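Local structure of Lmo2119 protein (Listeria monocytogenes serovar 1/2a, 5HQH) at residues E11-V16 with Q54-Y59; V58-K63 with V72-K77. The protein is of unknown function; this part of it is a YbbR-like domain, a small beta-rich unit within a longer protein that carries a signal sequence. One frame throughout, in Å; residues are numbered along the deposited sequence. Where two conformers were deposited one is given.

Contact 1 of 2, residues E11-V16 with Q54-Y59; sequences EVIENV and QDFTVY
A water that donates to Glu14 O at 2.7 Å also accepts from Gln54 NE2 at 2.9 Å, tying the side-chain amide of Gln54 to the backbone of the 11-16 segment. A second water gives one proton to Gln54 OE1 and the other to Asn15 O, so the amide is linked through water to both carbonyls at the corner where the strand turns. Gln54 can span that gap because CG lies opposite the backbone N (chi1 -153°) and the chain stays extended beyond it. With both a donor and an acceptor at its end, glutamine suits two waters of differing role. The same amide also lies against hydrocarbon: NE2 is 3.8 Å from Ile13 CG2, the two side chains running antiparallel alongside one another.

Beside these water bridges the packing is apolar. Asn15 and Val16 both face Val36, forming a G1 beta bulge, and Asn15 adopts positive phi (62°) as the strand turns its corner. Ile13 and Val16, on either side of the bend, nevertheless both point toward 54-59. Ile13 CD1 comes to the edge of the Phe56 ring, near its plane, 4.1 Å from CZ; the CG1-CD1 arm, the longer of isoleucine's two branches, makes that reach. Val16 CG1 approaches the same ring obliquely, 4.0 Å from Phe56 CE1, and also touches Val58 CG2 at 3.8 Å, its side chain crossing both at about a right angle. The outer end of the Phe56 ring thus offers flat, apolar surface to both Ile13 and Val16, while beta-branched Val58 suits an inward-facing place in strand 57-61. Ile13 also touches Leu40 of strand 35-42 and Lys51 of helix 44-53.

Contact 2 of 2, residues V58-K63 with V72-K77; sequences VYADLK and VKLQVK
Two backbone hydrogen bonds join Tyr59 and Gln75, an antiparallel hydrogen-bonded pair. Gln75 N donates to Tyr59 O at 2.8 Å; the return bond, from Tyr59 N to Gln75 O, is 2.9 Å. CA-H...O contacts flank them, Val58 CA to Gln75 O and Leu74 CA to Tyr59 O.

The aromatic packing lies on the Tyr59 side of the sheet. With CG set between the backbone N and the carbonyl carbon (chi1 64°), the ring leans across the neighbouring strand, and Gln75 CB sits over one face in a CH-pi contact, 3.7 Å from the centroid. The ring and amide planes are 39° apart. In one of its two conformers Lys77 brings CG obliquely to Tyr59 CE1, its methylene chain giving the ring an aliphatic neighbour.

Water completes the polar edge. Tyr59 OH and Gln75 NE2 share one water instead of bonding directly. Gln75 OE1 accepts from two others, one also donating to Asp61 OD2, the other to Lys73 O while accepting from Asp61 N. The N-H of Lys63 reaches Asp61 OD1 at 3.1 Å from above the carboxylate plane, closing an Asx turn.

Apolar contacts fill the other side. Val58 and Val76 form a non-hydrogen-bonded pair, CG2 to CG2 at 4.4 Å. Ala60 CB, small enough to admit a leucine, meets Leu74 CD2 at 3.7 Å, and Leu62 CD2, in one of two conformers, packs on Val72 CB; branched Val72 also turns CG1 toward Ala60.

These strands form a beta hairpin. Strand 57-61 continues the sheet to strand 9-21, which it meets in parallel, whereas strand 68-77 pairs with strand 84-98, whose Val92 and Val94 pack on Val72; Leu74 touches Val36 of strand 35-42.

How the contacts relate
Both contacts use strand 57-61, overlapping at Val58 and Tyr59, and their centres lie about 13 Å apart. Contact 1 is the more buried: it packs strand 9-21, around its corner, against the residues that follow helix 44-53, and relies on apolar side chains with two water bridges at Gln54. Contact 2 is partly buried and more than twice as large in area, joining hairpin neighbours through direct backbone bonds, with a wet aromatic side and an apolar one. Val58 faces the interior in both. The two contacts meet where Thr57 N probably bonds to Lys77 O and Phe56 CB packs against Val76 CG1.

Contact 1 of 2, residues E11-V16 with Q54-Y59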
# COMPACT_ATOMS: atom_id res chain seq x y z
N GLU A 11 5.53 16.01 5.37
CA GLU A 11 5.10 16.14 3.98
C GLU A 11 3.92 15.21 3.74
O GLU A 11 3.91 14.07 4.19
CB GLU A 11 6.22 15.76 3.03
CG GLU A 11 7.39 16.73 2.96
CD GLU A 11 7.06 18.03 2.26
OE1 GLU A 11 6.05 18.08 1.53
OE2 GLU A 11 7.84 18.98 2.38
N VAL A 12 2.90 15.72 3.05
CA VAL A 12 1.76 14.94 2.61
C VAL A 12 1.99 14.73 1.11
O VAL A 12 2.09 15.69 0.36
CB VAL A 12 0.42 15.65 2.89
CG1 VAL A 12 -0.73 14.81 2.37
CG2 VAL A 12 0.26 15.93 4.38
N ILE A 13 2.11 13.48 0.71
CA ILE A 13 2.45 13.13 -0.66
C ILE A 13 1.23 12.48 -1.30
O ILE A 13 0.76 11.44 -0.82
CB ILE A 13 3.68 12.19 -0.68
CG1 ILE A 13 4.86 12.87 0.04
CG2 ILE A 13 4.05 11.80 -2.10
CD1 ILE A 13 6.07 12.00 0.16
N GLU A 14 0.76 13.08 -2.37
CA GLU A 14 -0.42 12.60 -3.07
C GLU A 14 -0.04 11.63 -4.20
O GLU A 14 1.08 11.60 -4.70
CB GLU A 14 -1.20 13.78 -3.64
CG GLU A 14 -1.77 14.67 -2.55
CD GLU A 14 -2.43 15.91 -3.08
OE1 GLU A 14 -3.29 15.80 -3.98
OE2 GLU A 14 -2.12 17.00 -2.58
N ASN A 15 -1.01 10.81 -4.57
CA ASN A 15 -0.91 9.95 -5.74
C ASN A 15 0.20 8.93 -5.67
O ASN A 15 0.89 8.69 -6.65
CB ASN A 15 -0.86 10.80 -7.00
CG ASN A 15 -2.04 11.74 -7.11
OD1 ASN A 15 -3.19 11.33 -6.94
ND2 ASN A 15 -1.78 12.99 -7.37
N VAL A 16 0.39 8.36 -4.49
CA VAL A 16 1.41 7.34 -4.29
C VAL A 16 0.82 5.98 -4.71
O VAL A 16 -0.26 5.60 -4.25
CB VAL A 16 1.81 7.27 -2.82
CG1 VAL A 16 2.74 6.13 -2.59
CG2 VAL A 16 2.43 8.57 -2.38
N GLN A 54 10.82 9.13 -3.48
CA GLN A 54 9.63 8.29 -3.31
C GLN A 54 9.96 6.81 -3.41
O GLN A 54 9.31 6.03 -4.11
CB GLN A 54 8.50 8.70 -4.27
CG GLN A 54 7.14 8.36 -3.72
CD GLN A 54 6.04 8.67 -4.66
OE1 GLN A 54 5.42 7.75 -5.21
NE2 GLN A 54 5.79 9.98 -4.89
N ASP A 55 11.01 6.45 -2.72
CA ASP A 55 11.53 5.08 -2.78
C ASP A 55 10.93 4.14 -1.73
O ASP A 55 11.31 2.95 -1.66
CB ASP A 55 13.07 5.05 -2.82
CG ASP A 55 13.73 5.76 -1.67
OD1 ASP A 55 13.11 6.57 -0.95
OD2 ASP A 55 14.94 5.55 -1.51
N PHE A 56 10.00 4.65 -0.93
CA PHE A 56 9.22 3.79 -0.03
C PHE A 56 8.14 3.13 -0.87
O PHE A 56 7.83 3.58 -1.99
CB PHE A 56 8.61 4.57 1.11
CG PHE A 56 7.81 5.78 0.67
CD1 PHE A 56 6.46 5.65 0.40
CD2 PHE A 56 8.39 7.04 0.52
CE1 PHE A 56 5.73 6.74 -0.04
CE2 PHE A 56 7.67 8.12 0.08
CZ PHE A 56 6.31 7.97 -0.18
N THR A 57 7.56 2.06 -0.33
CA THR A 57 6.59 1.24 -1.05
C THR A 57 5.37 1.02 -0.22
O THR A 57 5.48 0.46 0.87
CB THR A 57 7.20 -0.13 -1.36
OG1 THR A 57 8.41 0.06 -2.13
CG2 THR A 57 6.23 -1.02 -2.09
N VAL A 58 4.19 1.47 -0.70
CA VAL A 58 2.92 1.20 -0.04
C VAL A 58 2.36 -0.06 -0.68
O VAL A 58 2.40 -0.20 -1.90
CB VAL A 58 1.91 2.35 -0.24
CG1 VAL A 58 0.60 2.03 0.46
CG2 VAL A 58 2.49 3.65 0.27
N TYR A 59 1.90 -0.99 0.16
CA TYR A 59 1.42 -2.26 -0.35
C TYR A 59 0.26 -2.85 0.43
O TYR A 59 0.11 -2.63 1.63
CB TYR A 59 2.56 -3.27 -0.42
CG TYR A 59 3.20 -3.68 0.91
CD1 TYR A 59 4.14 -2.86 1.51
CD2 TYR A 59 2.94 -4.92 1.50
CE1 TYR A 59 4.75 -3.23 2.68
CE2 TYR A 59 3.58 -5.29 2.68
CZ TYR A 59 4.50 -4.45 3.25
OH TYR A 59 5.15 -4.85 4.41
O HOH W 1 3.40 11.27 -6.04
O HOH W 2 3.63 8.75 -7.54

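Contact 2 of 2, residues V58-K63 with V72-K77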
# COMPACT_ATOMS: atom_id res chain seq x y z
N VAL A 58 4.19 1.47 -0.70
CA VAL A 58 2.92 1.20 -0.04
C VAL A 58 2.36 -0.06 -0.68
O VAL A 58 2.40 -0.20 -1.90
CB VAL A 58 1.91 2.35 -0.24
CG1 VAL A 58 0.60 2.03 0.46
CG2 VAL A 58 2.49 3.65 0.27
N TYR A 59 1.90 -0.99 0.16
CA TYR A 59 1.42 -2.26 -0.35
C TYR A 59 0.26 -2.85 0.43
O TYR A 59 0.11 -2.63 1.63
CB TYR A 59 2.56 -3.27 -0.42
CG TYR A 59 3.20 -3.68 0.91
CD1 TYR A 59 4.14 -2.86 1.51
CD2 TYR A 59 2.94 -4.92 1.50
CE1 TYR A 59 4.75 -3.23 2.68
CE2 TYR A 59 3.58 -5.29 2.68
CZ TYR A 59 4.50 -4.45 3.25
OH TYR A 59 5.15 -4.85 4.41
N ALA A 60 -0.52 -3.65 -0.30
CA ALA A 60 -1.56 -4.51 0.26
C ALA A 60 -1.02 -5.93 0.10
O ALA A 60 -0.83 -6.42 -1.01
CB ALA A 60 -2.90 -4.35 -0.48
N ASP A 61 -0.81 -6.62 1.23
CA ASP A 61 -0.33 -8.01 1.19
C ASP A 61 -1.49 -8.97 1.36
O ASP A 61 -2.06 -9.10 2.46
CB ASP A 61 0.71 -8.27 2.25
CG ASP A 61 1.40 -9.60 2.06
OD1 ASP A 61 1.09 -10.36 1.12
OD2 ASP A 61 2.32 -9.93 2.82
N LEU A 62 -1.85 -9.61 0.26
CA LEU A 62 -2.96 -10.56 0.26
C LEU A 62 -2.49 -11.97 -0.01
O LEU A 62 -3.24 -12.81 -0.50
CB LEU A 62 -3.99 -10.11 -0.77
CG LEU A 62 -4.62 -8.78 -0.32
CD1 LEU A 62 -5.34 -8.11 -1.46
CD2 LEU A 62 -5.54 -8.99 0.87
N LYS A 63 -1.23 -12.25 0.35
CA LYS A 63 -0.68 -13.58 0.14
C LYS A 63 -1.39 -14.68 0.88
O LYS A 63 -1.45 -15.79 0.38
CB LYS A 63 0.81 -13.63 0.50
CG LYS A 63 1.60 -14.86 -0.02
CD LYS A 63 1.73 -14.91 -1.54
CE LYS A 63 2.28 -13.65 -2.19
NZ LYS A 63 3.62 -13.23 -1.65
N VAL A 72 -8.32 -5.01 3.94
CA VAL A 72 -6.86 -5.12 4.16
C VAL A 72 -6.26 -3.79 4.55
O VAL A 72 -6.57 -2.76 3.95
CB VAL A 72 -6.14 -5.71 2.91
CG1 VAL A 72 -6.30 -4.83 1.67
CG2 VAL A 72 -4.66 -5.95 3.19
N LYS A 73 -5.42 -3.80 5.58
CA LYS A 73 -4.71 -2.58 5.98
C LYS A 73 -3.45 -2.43 5.11
O LYS A 73 -2.68 -3.36 4.92
CB LYS A 73 -4.25 -2.66 7.45
CG LYS A 73 -3.55 -1.39 7.94
CD LYS A 73 -3.20 -1.45 9.40
CE LYS A 73 -2.29 -0.30 9.80
NZ LYS A 73 -2.87 1.03 9.59
N LEU A 74 -3.25 -1.22 4.60
CA LEU A 74 -2.08 -0.90 3.78
C LEU A 74 -0.85 -0.73 4.63
O LEU A 74 -0.88 -0.17 5.71
CB LEU A 74 -2.37 0.36 2.95
CG LEU A 74 -3.56 0.23 1.98
CD1 LEU A 74 -3.66 1.48 1.16
CD2 LEU A 74 -3.44 -1.01 1.08
N GLN A 75 0.26 -1.27 4.13
CA GLN A 75 1.56 -1.25 4.83
C GLN A 75 2.56 -0.42 4.05
O GLN A 75 2.35 -0.14 2.87
CB GLN A 75 2.05 -2.67 4.99
CG GLN A 75 1.18 -3.54 5.88
CD GLN A 75 1.68 -4.95 5.95
OE1 GLN A 75 1.14 -5.87 5.29
NE2 GLN A 75 2.74 -5.15 6.68
N VAL A 76 3.67 -0.09 4.71
CA VAL A 76 4.75 0.67 4.08
C VAL A 76 6.08 0.00 4.40
O VAL A 76 6.36 -0.37 5.56
CB VAL A 76 4.79 2.14 4.52
CG1 VAL A 76 5.84 2.90 3.71
CG2 VAL A 76 3.42 2.78 4.43
N LYS A 77 6.90 -0.19 3.37
CA LYS A 77 8.23 -0.76 3.53
C LYS A 77 9.22 0.06 2.71
O LYS A 77 8.84 1.02 2.04
CB LYS A 77 8.27 -2.25 3.16
CG LYS A 77 8.06 -2.57 1.69
CD LYS A 77 7.98 -4.08 1.47
CE LYS A 77 8.05 -4.48 -0.01
NZ LYS A 77 9.43 -4.36 -0.59
O HOH W 3 4.61 -7.08 5.85
O HOH W 4 -1.43 -5.54 3.87
O HOH W 5 2.42 -8.57 5.14